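Local coordinates for Iron(3+)-hydroxamate-binding protein FhuD (Bacillus subtilis subsp. subtilis, PDB 3G9Q), which binds iron(3+)-hydroxamate complexes such as ferrichrome and hands them to the membrane-bound permease of the FhuCBGD ABC transporter, at residues Y27-G32 with D254-E259; Y210-P215 with H241-D246; N45-G50 with I248-T253. All blocks are in the same frame, centred on the assembly; numbering follows the deposited sequence.

Contact 1. Residues Y27-G32 with D254-E259; sequences YFKTLG and DPISLE
With CG of Tyr27 set anti to its carbonyl carbon (chi1 -75°), the phenol ring reaches over Pro255, while Thr30 turns OG1 beside its backbone N (chi1 -58°) to face the same proline. Pro255 CD sits over the middle of the Tyr27 ring, 3.6 Å from its centroid, a CH-pi contact of a polarised methylene with an electron-rich face. Beside it, Asp254 CB lies 3.4 Å from Tyr27 CE1, approaching obliquely. Thr30 OG1 is 3.3 Å from Pro255 CB, yet its hydrogen bond goes to Gly26 O, which lets a hydroxyl sit against hydrocarbon. One residue before Thr30, the aliphatic root of Lys29 meets Ile256, CB to CD1 3.6 Å, and the chain bends at chi2 to carry the amine away. Helix 25-31 of the parallel-sheet lobe packs on the first turn of helix 255-270; the axes of the two short segments approach to 9.5 Å, with their directions 94° apart. Trp124, on the long helix 118-143 that spans both lobes in this family, packs on Thr30 and Pro255. Asp254 is the N-cap of helix 255-270: OD2 accepts from Ser257 N at 3.3 Å, above the carboxylate plane, and OD1 takes Ser257 OG at 2.8 Å. Pro255 suits the following position, where a helix needs no N-H. A serine in place of Tyr27 would probably strip the proline methylene of its aromatic face and open a gap beside Asp254.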
loop_
_atom_site.group_PDB
_atom_site.type_symbol
_atom_site.label_atom_id
_atom_site.label_comp_id
_atom_site.label_asym_id
_atom_site.label_seq_id
_atom_site.Cartn_x
_atom_site.Cartn_y
_atom_site.Cartn_z
ATOM N N TYR A 27 -10.109 -4.364 1.932
ATOM C CA TYR A 27 -10.523 -4.654 3.313
ATOM C C TYR A 27 -11.822 -5.452 3.358
ATOM O O TYR A 27 -11.936 -6.443 4.079
ATOM C CB TYR A 27 -10.732 -3.362 4.131
ATOM C CG TYR A 27 -9.460 -2.665 4.547
ATOM C CD1 TYR A 27 -8.827 -1.782 3.689
ATOM C CD2 TYR A 27 -8.868 -2.923 5.775
ATOM C CE1 TYR A 27 -7.642 -1.177 4.034
ATOM C CE2 TYR A 27 -7.673 -2.324 6.132
ATOM C CZ TYR A 27 -7.064 -1.451 5.258
ATOM O OH TYR A 27 -5.866 -0.840 5.584
ATOM N N PHE A 28 -12.803 -4.996 2.588
ATOM C CA PHE A 28 -14.106 -5.629 2.535
ATOM C C PHE A 28 -13.976 -6.959 1.798
ATOM O O PHE A 28 -14.677 -7.920 2.113
ATOM C CB PHE A 28 -15.103 -4.682 1.848
ATOM C CG PHE A 28 -15.559 -3.533 2.730
ATOM C CD1 PHE A 28 -16.774 -3.586 3.393
ATOM C CD2 PHE A 28 -14.746 -2.425 2.941
ATOM C CE1 PHE A 28 -17.166 -2.559 4.254
ATOM C CE2 PHE A 28 -15.135 -1.399 3.803
ATOM C CZ PHE A 28 -16.342 -1.469 4.456
ATOM N N LYS A 29 -13.067 -7.021 0.829
ATOM C CA LYS A 29 -12.852 -8.258 0.090
ATOM C C LYS A 29 -12.351 -9.300 1.089
ATOM O O LYS A 29 -12.867 -10.415 1.143
ATOM C CB LYS A 29 -11.829 -8.051 -1.040
ATOM C CG LYS A 29 -11.653 -9.250 -1.961
ATOM C CD LYS A 29 -12.956 -9.652 -2.592
ATOM C CE LYS A 29 -12.887 -11.103 -3.017
ATOM N NZ LYS A 29 -14.244 -11.644 -3.313
ATOM N N THR A 30 -11.360 -8.939 1.895
ATOM C CA THR A 30 -10.849 -9.885 2.884
ATOM C C THR A 30 -11.977 -10.359 3.812
ATOM O O THR A 30 -12.135 -11.557 4.044
ATOM C CB THR A 30 -9.711 -9.280 3.743
ATOM O OG1 THR A 30 -8.648 -8.854 2.886
ATOM C CG2 THR A 30 -9.159 -10.321 4.710
ATOM N N LEU A 31 -12.769 -9.422 4.327
ATOM C CA LEU A 31 -13.868 -9.768 5.220
ATOM C C LEU A 31 -14.960 -10.591 4.520
ATOM O O LEU A 31 -15.736 -11.298 5.172
ATOM C CB LEU A 31 -14.469 -8.491 5.833
ATOM C CG LEU A 31 -13.873 -7.837 7.093
ATOM C CD1 LEU A 31 -12.550 -8.423 7.459
ATOM C CD2 LEU A 31 -13.775 -6.339 6.850
ATOM N N GLY A 32 -15.021 -10.511 3.191
ATOM C CA GLY A 32 -16.026 -11.266 2.448
ATOM C C GLY A 32 -17.287 -10.495 2.088
ATOM O O GLY A 32 -18.203 -11.049 1.479
ATOM N N ASP A 254 -3.991 -2.134 1.923
ATOM C CA ASP A 254 -5.072 -2.975 2.426
ATOM C C ASP A 254 -4.500 -4.394 2.549
ATOM O O ASP A 254 -3.444 -4.685 1.992
ATOM C CB ASP A 254 -6.243 -2.955 1.449
ATOM C CG ASP A 254 -5.813 -3.301 0.034
ATOM O OD1 ASP A 254 -5.152 -2.452 -0.611
ATOM O OD2 ASP A 254 -6.119 -4.426 -0.418
ATOM N N PRO A 255 -5.196 -5.296 3.264
ATOM C CA PRO A 255 -4.779 -6.693 3.488
ATOM C C PRO A 255 -4.316 -7.469 2.246
ATOM O O PRO A 255 -3.349 -8.244 2.302
ATOM C CB PRO A 255 -6.011 -7.322 4.131
ATOM C CG PRO A 255 -6.608 -6.178 4.895
ATOM C CD PRO A 255 -6.498 -5.030 3.901
ATOM N N ILE A 256 -5.012 -7.281 1.130
ATOM C CA ILE A 256 -4.634 -7.963 -0.105
ATOM C C ILE A 256 -3.360 -7.376 -0.714
ATOM O O ILE A 256 -2.479 -8.116 -1.148
ATOM C CB ILE A 256 -5.719 -7.853 -1.170
ATOM C CG1 ILE A 256 -7.025 -8.417 -0.630
ATOM C CG2 ILE A 256 -5.243 -8.556 -2.448
ATOM C CD1 ILE A 256 -8.256 -8.104 -1.475
ATOM N N SER A 257 -3.289 -6.048 -0.773
ATOM C CA SER A 257 -2.136 -5.367 -1.340
ATOM C C SER A 257 -0.886 -5.626 -0.505
ATOM O O SER A 257 0.214 -5.809 -1.045
ATOM C CB SER A 257 -2.379 -3.861 -1.421
ATOM O OG SER A 257 -3.320 -3.536 -2.426
ATOM N N LEU A 258 -1.063 -5.630 0.814
ATOM C CA LEU A 258 0.034 -5.876 1.736
ATOM C C LEU A 258 0.600 -7.268 1.478
ATOM O O LEU A 258 1.819 -7.460 1.470
ATOM C CB LEU A 258 -0.443 -5.748 3.192
ATOM C CG LEU A 258 -0.770 -4.334 3.700
ATOM C CD1 LEU A 258 -1.232 -4.389 5.148
ATOM C CD2 LEU A 258 0.460 -3.444 3.562
ATOM N N GLU A 259 -0.278 -8.244 1.261
ATOM C CA GLU A 259 0.178 -9.598 0.980
ATOM C C GLU A 259 0.980 -9.622 -0.315
ATOM O O GLU A 259 2.066 -10.198 -0.363
ATOM C CB GLU A 259 -1.004 -10.566 0.884
ATOM C CG GLU A 259 -1.385 -11.190 2.225
ATOM C CD GLU A 259 -2.465 -12.258 2.104
ATOM O OE1 GLU A 259 -3.666 -11.908 2.021
ATOM O OE2 GLU A 259 -2.097 -13.447 2.082
#

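Contact 2. Residues Y210-P215 with H241-D246; sequences YIFAGP and HVYKMD
Tyr210 and His241 lay their rings together in an offset stack, centroids 4.2 Å apart and planes at 20°, with Tyr210 CE2 over the centre of the imidazole. The hydroxyl of Tyr243 comes to the edge of the Tyr210 ring, close to its plane. On the face shared by Phe212 and Tyr243, Tyr243 CD2 lies over the Phe212 ring, 3.6 Å from CE2, with the two planes inclined to each other. Met245, modelled as selenomethionine, leaves its backbone with CG anti to N (chi1 -180°) and bends at chi3, bringing methyl CE to 3.6 Å from Phe212 CB. Toward the other face, Ile211 CB meets Val242 CG1 at 3.7 Å; beta-branched residues suit such extended backbone. The register rests mainly on Ile211. Its N gives to His241 O at 2.9 Å, almost straight at 169°, and Ile211 O receives Tyr243 N, again at 2.9 Å, so Ile211 grips the residues flanking Val242. Met245 N reaches Ala213 O at 3.0 Å from above the carbonyl plane. Gly214 has no CB to collide with Met245 O. Farther out, helix 255-270 covers the aromatic face through Phe264 and Leu269, Ala236 backs Ile211 and Val242, and strand 148-154 bonds the far edge of 210-215. Two neighbouring parallel strands joined through short helices form a beta-alpha-beta crossover, here ending the mixed sheet of the second lobe with the weakly bonded edge strand 242-244.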
loop_
_atom_site.group_PDB
_atom_site.type_symbol
_atom_site.label_atom_id
_atom_site.label_comp_id
_atom_site.label_asym_id
_atom_site.label_seq_id
_atom_site.Cartn_x
_atom_site.Cartn_y
_atom_site.Cartn_z
ATOM N N TYR A 210 20.553 -2.501 -0.750
ATOM C CA TYR A 210 19.458 -2.940 -1.614
ATOM C C TYR A 210 18.498 -1.778 -1.814
ATOM O O TYR A 210 18.245 -1.008 -0.889
ATOM C CB TYR A 210 18.704 -4.128 -1.013
ATOM C CG TYR A 210 19.547 -5.365 -0.857
ATOM C CD1 TYR A 210 20.426 -5.499 0.224
ATOM C CD2 TYR A 210 19.482 -6.398 -1.797
ATOM C CE1 TYR A 210 21.221 -6.626 0.373
ATOM C CE2 TYR A 210 20.274 -7.536 -1.660
ATOM C CZ TYR A 210 21.143 -7.644 -0.571
ATOM O OH TYR A 210 21.938 -8.769 -0.419
ATOM N N ILE A 211 17.963 -1.658 -3.023
ATOM C CA ILE A 211 17.051 -0.571 -3.324
ATOM C C ILE A 211 15.810 -0.968 -4.098
ATOM O O ILE A 211 15.870 -1.752 -5.037
ATOM C CB ILE A 211 17.748 0.522 -4.132
ATOM C CG1 ILE A 211 19.084 0.891 -3.476
ATOM C CG2 ILE A 211 16.828 1.737 -4.224
ATOM C CD1 ILE A 211 19.125 1.397 -2.069
ATOM N N PHE A 212 14.676 -0.424 -3.688
ATOM C CA PHE A 212 13.420 -0.677 -4.376
ATOM C C PHE A 212 13.065 0.654 -5.023
ATOM O O PHE A 212 12.479 1.513 -4.378
ATOM C CB PHE A 212 12.328 -1.065 -3.375
ATOM C CG PHE A 212 12.366 -2.498 -2.959
ATOM C CD1 PHE A 212 12.965 -2.878 -1.773
ATOM C CD2 PHE A 212 11.825 -3.478 -3.777
ATOM C CE1 PHE A 212 13.027 -4.216 -1.413
ATOM C CE2 PHE A 212 11.884 -4.810 -3.420
ATOM C CZ PHE A 212 12.487 -5.182 -2.237
ATOM N N ALA A 213 13.422 0.844 -6.281
ATOM C CA ALA A 213 13.117 2.118 -6.909
ATOM C C ALA A 213 12.115 2.018 -8.036
ATOM O O ALA A 213 11.940 0.961 -8.651
ATOM C CB ALA A 213 14.386 2.776 -7.410
ATOM N N GLY A 214 11.454 3.137 -8.306
ATOM C CA GLY A 214 10.481 3.168 -9.374
ATOM C C GLY A 214 9.886 4.547 -9.512
ATOM O O GLY A 214 10.165 5.431 -8.697
ATOM N N PRO A 215 9.067 4.773 -10.549
ATOM C CA PRO A 215 8.464 6.093 -10.719
ATOM C C PRO A 215 7.398 6.382 -9.650
ATOM O O PRO A 215 6.864 5.463 -9.015
ATOM C CB PRO A 215 7.884 6.025 -12.131
ATOM C CG PRO A 215 7.529 4.583 -12.272
ATOM C CD PRO A 215 8.719 3.883 -11.675
ATOM N N HIS A 241 21.245 -5.215 -7.050
ATOM C CA HIS A 241 20.337 -5.277 -5.905
ATOM C C HIS A 241 19.275 -4.175 -5.920
ATOM O O HIS A 241 18.919 -3.623 -4.872
ATOM C CB HIS A 241 21.112 -5.173 -4.591
ATOM C CG HIS A 241 22.040 -6.317 -4.343
ATOM N ND1 HIS A 241 21.837 -7.569 -4.882
ATOM C CD2 HIS A 241 23.146 -6.414 -3.567
ATOM C CE1 HIS A 241 22.777 -8.389 -4.446
ATOM N NE2 HIS A 241 23.583 -7.713 -3.647
ATOM N N VAL A 242 18.810 -3.832 -7.115
ATOM C CA VAL A 242 17.765 -2.839 -7.273
ATOM C C VAL A 242 16.602 -3.554 -7.927
ATOM O O VAL A 242 16.770 -4.271 -8.918
ATOM C CB VAL A 242 18.196 -1.648 -8.151
ATOM C CG1 VAL A 242 19.051 -0.696 -7.336
ATOM C CG2 VAL A 242 18.955 -2.139 -9.365
ATOM N N TYR A 243 15.421 -3.358 -7.355
ATOM C CA TYR A 243 14.216 -3.999 -7.841
ATOM C C TYR A 243 13.166 -2.973 -8.239
ATOM O O TYR A 243 12.894 -2.035 -7.500
ATOM C CB TYR A 243 13.700 -4.912 -6.744
ATOM C CG TYR A 243 14.832 -5.639 -6.056
ATOM C CD1 TYR A 243 15.601 -6.589 -6.739
ATOM C CD2 TYR A 243 15.158 -5.353 -4.739
ATOM C CE1 TYR A 243 16.662 -7.236 -6.125
ATOM C CE2 TYR A 243 16.209 -5.986 -4.112
ATOM C CZ TYR A 243 16.959 -6.930 -4.802
ATOM O OH TYR A 243 17.970 -7.584 -4.134
ATOM N N LYS A 244 12.594 -3.172 -9.423
ATOM C CA LYS A 244 11.575 -2.302 -9.994
ATOM C C LYS A 244 10.301 -2.364 -9.177
ATOM O O LYS A 244 9.649 -3.408 -9.092
ATOM C CB LYS A 244 11.280 -2.724 -11.436
ATOM C CG LYS A 244 12.349 -2.353 -12.470
ATOM C CD LYS A 244 12.108 -0.961 -13.045
ATOM C CE LYS A 244 10.811 -0.893 -13.864
ATOM N NZ LYS A 244 10.447 0.513 -14.254
HETATM N N MSE A 245 9.950 -1.229 -8.587
HETATM C CA MSE A 245 8.765 -1.124 -7.758
HETATM C C MSE A 245 7.614 -0.550 -8.568
HETATM O O MSE A 245 7.749 0.495 -9.189
HETATM C CB MSE A 245 9.080 -0.235 -6.555
HETATM C CG MSE A 245 7.922 -0.047 -5.597
HETATM SE SE MSE A 245 8.388 1.041 -4.049
HETATM C CE MSE A 245 8.854 -0.373 -2.806
ATOM N N ASP A 246 6.485 -1.242 -8.578
ATOM C CA ASP A 246 5.329 -0.771 -9.326
ATOM C C ASP A 246 4.543 0.242 -8.493
ATOM O O ASP A 246 3.984 -0.087 -7.440
ATOM C CB ASP A 246 4.443 -1.955 -9.723
ATOM C CG ASP A 246 3.293 -1.547 -10.615
ATOM O OD1 ASP A 246 3.535 -0.796 -11.585
ATOM O OD2 ASP A 246 2.152 -1.985 -10.361
#

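Contact 3. Residues N45-G50 with I248-T253; sequences NPYYKG and IGFYFT
Asn45 and Gly249 bring two irregular backbones together, their CA atoms 5.5 Å apart. The first loop makes a type I beta turn, closed by Tyr48 N bonding to Asn45 O at 2.9 Å, and Pro46 suits its second position, where phi is held near -60°. Within it lies an Asx turn, resting on a weak bond from Tyr47 N to Asn45 OD1. Gly249 is probably suited to its place, since a side chain would come close to Pro46 and Tyr47; Gly249 O meets the edge of the Tyr47 ring, 3.6 Å from CE1. The first loop follows strand 35-37 of the parallel-sheet lobe, whereas 248-253 runs from the mixed-sheet lobe into helix 255-270, so the two meet in the middle of a bilobal binding protein. Asn45 holds CG anti to its N (chi1 -174°), which slides the amide past the Phe252 ring, ND2 3.2 Å from CD1 and planes 30° apart. ND2 also lies over the face of Tyr48, with Phe252 meeting it obliquely from another side, and its hydrogen bond to Ser257 OG fixes how the amide is turned. Tyr48 and Phe252 are obliquely set, centroids 5.6 Å apart. Ile248 lays CG2 3.8 Å from Asn45 CA, hydrocarbon against the turn.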
loop_
_atom_site.group_PDB
_atom_site.type_symbol
_atom_site.label_atom_id
_atom_site.label_comp_id
_atom_site.label_asym_id
_atom_site.label_seq_id
_atom_site.Cartn_x
_atom_site.Cartn_y
_atom_site.Cartn_z
ATOM N N ASN A 45 -5.010 -1.866 -9.999
ATOM C CA ASN A 45 -4.077 -2.445 -9.034
ATOM C C ASN A 45 -3.758 -3.890 -9.423
ATOM O O ASN A 45 -4.649 -4.706 -9.572
ATOM C CB ASN A 45 -4.687 -2.390 -7.642
ATOM C CG ASN A 45 -3.724 -2.834 -6.573
ATOM O OD1 ASN A 45 -2.547 -3.088 -6.836
ATOM N ND2 ASN A 45 -4.217 -2.924 -5.347
ATOM N N PRO A 46 -2.475 -4.221 -9.598
ATOM C CA PRO A 46 -2.121 -5.586 -9.976
ATOM C C PRO A 46 -2.514 -6.624 -8.945
ATOM O O PRO A 46 -2.637 -7.807 -9.263
ATOM C CB PRO A 46 -0.614 -5.509 -10.168
ATOM C CG PRO A 46 -0.213 -4.454 -9.180
ATOM C CD PRO A 46 -1.266 -3.403 -9.424
ATOM N N TYR A 47 -2.724 -6.206 -7.707
ATOM C CA TYR A 47 -3.096 -7.186 -6.702
ATOM C C TYR A 47 -4.613 -7.422 -6.690
ATOM O O TYR A 47 -5.113 -8.352 -6.047
ATOM C CB TYR A 47 -2.564 -6.754 -5.323
ATOM C CG TYR A 47 -1.053 -6.629 -5.270
ATOM C CD1 TYR A 47 -0.446 -5.500 -4.710
ATOM C CD2 TYR A 47 -0.225 -7.618 -5.821
ATOM C CE1 TYR A 47 0.939 -5.352 -4.700
ATOM C CE2 TYR A 47 1.169 -7.480 -5.818
ATOM C CZ TYR A 47 1.741 -6.336 -5.258
ATOM O OH TYR A 47 3.113 -6.160 -5.273
ATOM N N TYR A 48 -5.337 -6.588 -7.433
ATOM C CA TYR A 48 -6.796 -6.696 -7.528
ATOM C C TYR A 48 -7.212 -7.367 -8.840
ATOM O O TYR A 48 -7.411 -8.583 -8.891
ATOM C CB TYR A 48 -7.454 -5.307 -7.454
ATOM C CG TYR A 48 -7.429 -4.603 -6.103
ATOM C CD1 TYR A 48 -7.723 -3.238 -6.020
ATOM C CD2 TYR A 48 -7.152 -5.288 -4.914
ATOM C CE1 TYR A 48 -7.745 -2.566 -4.806
ATOM C CE2 TYR A 48 -7.172 -4.612 -3.675
ATOM C CZ TYR A 48 -7.475 -3.248 -3.639
ATOM O OH TYR A 48 -7.543 -2.557 -2.452
ATOM N N LYS A 49 -7.342 -6.563 -9.899
ATOM C CA LYS A 49 -7.737 -7.065 -11.220
ATOM C C LYS A 49 -7.032 -8.390 -11.485
ATOM O O LYS A 49 -7.520 -9.232 -12.244
ATOM C CB LYS A 49 -7.390 -6.035 -12.315
ATOM C CG LYS A 49 -5.896 -5.753 -12.510
ATOM C CD LYS A 49 -5.651 -4.600 -13.492
ATOM C CE LYS A 49 -6.058 -4.931 -14.934
ATOM N NZ LYS A 49 -7.520 -5.168 -15.132
ATOM N N GLY A 50 -5.885 -8.556 -10.829
ATOM C CA GLY A 50 -5.101 -9.769 -10.952
ATOM C C GLY A 50 -5.959 -11.017 -10.848
ATOM O O GLY A 50 -5.604 -12.058 -11.397
ATOM N N ILE A 248 1.592 1.588 -8.785
ATOM C CA ILE A 248 0.180 1.290 -8.553
ATOM C C ILE A 248 -0.017 0.207 -7.494
ATOM O O ILE A 248 -0.966 0.240 -6.712
ATOM C CB ILE A 248 -0.496 0.820 -9.843
ATOM C CG1 ILE A 248 -0.145 1.792 -10.977
ATOM C CG2 ILE A 248 -2.018 0.699 -9.614
ATOM C CD1 ILE A 248 -0.511 1.304 -12.374
ATOM N N GLY A 249 0.893 -0.753 -7.476
ATOM C CA GLY A 249 0.791 -1.825 -6.514
ATOM C C GLY A 249 1.035 -1.356 -5.096
ATOM O O GLY A 249 0.339 -1.791 -4.179
ATOM N N PHE A 250 2.010 -0.471 -4.918
ATOM C CA PHE A 250 2.356 0.046 -3.594
ATOM C C PHE A 250 1.596 1.303 -3.171
ATOM O O PHE A 250 1.918 1.952 -2.168
ATOM C CB PHE A 250 3.858 0.286 -3.525
ATOM C CG PHE A 250 4.651 -0.973 -3.426
ATOM C CD1 PHE A 250 5.168 -1.384 -2.202
ATOM C CD2 PHE A 250 4.850 -1.770 -4.554
ATOM C CE1 PHE A 250 5.876 -2.579 -2.101
ATOM C CE2 PHE A 250 5.552 -2.967 -4.479
ATOM C CZ PHE A 250 6.070 -3.381 -3.251
ATOM N N TYR A 251 0.572 1.607 -3.958
ATOM C CA TYR A 251 -0.312 2.733 -3.760
ATOM C C TYR A 251 -1.224 2.464 -2.568
ATOM O O TYR A 251 -1.539 3.378 -1.816
ATOM C CB TYR A 251 -1.153 2.910 -5.017
ATOM C CG TYR A 251 -1.695 4.295 -5.218
ATOM C CD1 TYR A 251 -2.722 4.798 -4.409
ATOM C CD2 TYR A 251 -1.174 5.116 -6.221
ATOM C CE1 TYR A 251 -3.217 6.090 -4.601
ATOM C CE2 TYR A 251 -1.654 6.400 -6.419
ATOM C CZ TYR A 251 -2.672 6.881 -5.611
ATOM O OH TYR A 251 -3.127 8.155 -5.832
ATOM N N PHE A 252 -1.647 1.212 -2.395
ATOM C CA PHE A 252 -2.535 0.860 -1.284
ATOM C C PHE A 252 -1.839 0.070 -0.187
ATOM O O PHE A 252 -0.738 -0.437 -0.380
ATOM C CB PHE A 252 -3.732 0.032 -1.770
ATOM C CG PHE A 252 -4.326 0.511 -3.064
ATOM C CD1 PHE A 252 -3.843 0.036 -4.276
ATOM C CD2 PHE A 252 -5.367 1.445 -3.074
ATOM C CE1 PHE A 252 -4.386 0.481 -5.476
ATOM C CE2 PHE A 252 -5.915 1.896 -4.275
ATOM C CZ PHE A 252 -5.426 1.415 -5.475
ATOM N N THR A 253 -2.506 -0.042 0.959
ATOM C CA THR A 253 -1.978 -0.780 2.100
ATOM C C THR A 253 -3.077 -1.625 2.738
ATOM O O THR A 253 -3.106 -1.803 3.952
ATOM C CB THR A 253 -1.404 0.168 3.200
ATOM O OG1 THR A 253 -2.436 1.051 3.671
ATOM C CG2 THR A 253 -0.235 0.990 2.657
#

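Overall arrangement
Contacts 1 and 3 adjoin, their centres about 11 Å apart: Tyr48 OH, also hydrogen-bonded to Gly26 N, lies 3.0 Å from Asp254 OD1, probably a hydrogen bond, so the carboxylate capping helix 255-270 probably helps to hold the 45-50 loop. Contact 2 lies in the mixed-sheet lobe, its centre about 24 Å from that of contact 1, yet the helix that starts in contact 1 later covers its aromatic face. Contact 3 bridges toward it, about 16 Å between centres, where Met245 CG packs at 3.7 Å on Phe250 CD2. Along the chain, contact 2 nests within contact 3, and that within contact 1. The siderophore probably binds in the cleft between the lobes that contact 3 joins.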